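Local coordinates for protein haloacid dehalogenase-like hydrolase (PDB 3PGV) that probably acts as a metal-dependent phosphatase of the HAD superfamily, Cof family, with a calcium ion bound at its metal site, at residues Gln96-Asn101 and Ala218-Tyr223. Sequence-based numbering, arbitrary orientation.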
loop_
_atom_site.group_PDB
_atom_site.type_symbol
_atom_site.label_atom_id
_atom_site.label_comp_id
_atom_site.label_asym_id
_atom_site.label_seq_id
_atom_site.Cartn_x
_atom_site.Cartn_y
_atom_site.Cartn_z
ATOM N N GLN A 96 3.286 -12.570 11.140
ATOM C CA GLN A 96 3.673 -11.176 11.072
ATOM C C GLN A 96 5.163 -11.054 11.369
ATOM O O GLN A 96 5.589 -11.341 12.488
ATOM C CB GLN A 96 2.860 -10.347 12.074
ATOM C CG GLN A 96 3.129 -8.848 11.972
ATOM C CD GLN A 96 2.388 -8.089 13.034
ATOM O OE1 GLN A 96 1.228 -7.722 12.872
ATOM N NE2 GLN A 96 3.029 -7.859 14.148
ATOM N N ILE A 97 5.969 -10.686 10.350
ATOM C CA ILE A 97 7.416 -10.532 10.530
ATOM C C ILE A 97 7.727 -9.271 11.330
ATOM O O ILE A 97 8.510 -9.325 12.278
ATOM C CB ILE A 97 8.169 -10.576 9.180
ATOM C CG1 ILE A 97 7.888 -11.917 8.418
ATOM C CG2 ILE A 97 9.689 -10.332 9.383
ATOM C CD1 ILE A 97 8.139 -13.226 9.244
ATOM N N PHE A 98 7.088 -8.138 10.972
ATOM C CA PHE A 98 7.270 -6.900 11.716
ATOM C C PHE A 98 6.031 -6.019 11.721
ATOM O O PHE A 98 5.158 -6.166 10.883
ATOM C CB PHE A 98 8.521 -6.113 11.237
ATOM C CG PHE A 98 8.465 -5.561 9.824
ATOM C CD1 PHE A 98 7.618 -4.496 9.507
ATOM C CD2 PHE A 98 9.388 -5.965 8.868
ATOM C CE1 PHE A 98 7.631 -3.919 8.229
ATOM C CE2 PHE A 98 9.412 -5.379 7.599
ATOM C CZ PHE A 98 8.520 -4.366 7.284
ATOM N N ALA A 99 5.959 -5.117 12.695
ATOM C CA ALA A 99 4.903 -4.136 12.823
ATOM C C ALA A 99 5.552 -2.808 13.170
ATOM O O ALA A 99 6.118 -2.661 14.263
ATOM C CB ALA A 99 3.933 -4.550 13.922
ATOM N N HIS A 100 5.620 -1.907 12.199
ATOM C CA HIS A 100 6.232 -0.603 12.408
ATOM C C HIS A 100 5.162 0.463 12.531
ATOM O O HIS A 100 4.572 0.876 11.538
ATOM C CB HIS A 100 7.245 -0.287 11.303
ATOM C CG HIS A 100 8.402 -1.242 11.265
ATOM N ND1 HIS A 100 9.117 -1.465 10.096
ATOM C CD2 HIS A 100 8.899 -2.046 12.240
ATOM C CE1 HIS A 100 10.063 -2.337 10.416
ATOM N NE2 HIS A 100 9.978 -2.707 11.699
ATOM N N ASN A 101 4.837 0.823 13.765
ATOM C CA ASN A 101 3.712 1.689 14.069
ATOM C C ASN A 101 4.081 3.146 14.206
ATOM O O ASN A 101 5.251 3.484 14.324
ATOM C CB ASN A 101 3.002 1.188 15.344
ATOM C CG ASN A 101 2.445 -0.187 15.201
ATOM O OD1 ASN A 101 1.825 -0.526 14.195
ATOM N ND2 ASN A 101 2.641 -1.006 16.207
ATOM N N ALA A 218 13.328 -7.818 0.524
ATOM C CA ALA A 218 14.390 -8.237 -0.395
ATOM C C ALA A 218 15.566 -8.815 0.384
ATOM O O ALA A 218 16.065 -9.890 0.038
ATOM C CB ALA A 218 14.849 -7.056 -1.241
ATOM N N LYS A 219 15.937 -8.158 1.502
ATOM C CA LYS A 219 17.012 -8.628 2.371
ATOM C C LYS A 219 16.658 -9.972 3.036
ATOM O O LYS A 219 17.511 -10.856 3.098
ATOM C CB LYS A 219 17.378 -7.564 3.412
ATOM C CG LYS A 219 18.106 -6.361 2.801
ATOM C CD LYS A 219 18.316 -5.241 3.801
ATOM C CE LYS A 219 19.037 -4.077 3.168
ATOM N NZ LYS A 219 19.157 -2.929 4.100
HETATM N N MSE A 220 15.369 -10.162 3.450
HETATM C CA MSE A 220 14.913 -11.458 4.007
HETATM C C MSE A 220 15.100 -12.570 2.970
HETATM O O MSE A 220 15.378 -13.715 3.337
HETATM C CB MSE A 220 13.430 -11.398 4.408
HETATM C CG MSE A 220 13.133 -10.403 5.477
HETATM SE SE MSE A 220 11.227 -10.213 5.726
HETATM C CE MSE A 220 11.249 -8.456 6.695
ATOM N N LEU A 221 14.894 -12.236 1.667
ATOM C CA LEU A 221 15.010 -13.190 0.566
ATOM C C LEU A 221 16.459 -13.391 0.125
ATOM O O LEU A 221 16.730 -14.236 -0.732
ATOM C CB LEU A 221 14.150 -12.734 -0.631
ATOM C CG LEU A 221 12.645 -12.855 -0.451
ATOM C CD1 LEU A 221 11.895 -12.083 -1.549
ATOM C CD2 LEU A 221 12.205 -14.345 -0.424
ATOM N N GLY A 222 17.369 -12.607 0.700
ATOM C CA GLY A 222 18.794 -12.672 0.374
ATOM C C GLY A 222 19.175 -11.826 -0.829
ATOM O O GLY A 222 20.181 -12.101 -1.490
ATOM N N TYR A 223 18.384 -10.771 -1.107
ATOM C CA TYR A 223 18.610 -9.876 -2.246
ATOM C C TYR A 223 18.678 -8.410 -1.800
ATOM O O TYR A 223 18.596 -8.120 -0.607
ATOM C CB TYR A 223 17.497 -10.063 -3.312
ATOM C CG TYR A 223 17.457 -11.452 -3.906
ATOM C CD1 TYR A 223 18.437 -11.882 -4.798
ATOM C CD2 TYR A 223 16.434 -12.341 -3.584
ATOM C CE1 TYR A 223 18.427 -13.178 -5.318
ATOM C CE2 TYR A 223 16.398 -13.632 -4.118
ATOM C CZ TYR A 223 17.398 -14.046 -4.985
ATOM O OH TYR A 223 17.359 -15.312 -5.519
#
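M220 reaches I97 and F98 because its side chain leaves the helix with CG anti to the carbonyl carbon (chi1 -62°) and then runs extended through the selenium to the methyl. I97 answers by turning its CG2 branch, rather than CG1, toward the helix: with chi1 at -58°, CG2 stands anti to the backbone N. The two side chains run alongside each other in opposite senses, bringing I97 CG2 to 3.6 Å from M220 CE and 4.0 Å from M220 SE. The same selenomethionine methyl sits at the edge of the F98 ring, close to its plane, 3.7 Å from F98 CE2 and 3.8 Å from F98 CD2. One face of that ring is taken by the imidazole of H100, where F98 CD1 lies 3.3 Å above the centre of the H100 ring. F98 also packs on V89 of the adjacent strand 88-90, and M220 on Y80 of strand 80-83. The contact brings the C-terminal part of helix 210-220 against strand 96-99, an outermost strand of the large mixed sheet of the HAD core, and the chain leaves the helix through a Schellman motif with G222 at positive phi. The meeting lies at the surface, away from the calcium site. Between the segments the chemistry is entirely apolar: the selenomethionine methyl fits against an aliphatic branch and an aromatic rim, which implies a small van der Waals contact without the directional restraint of polar bonding.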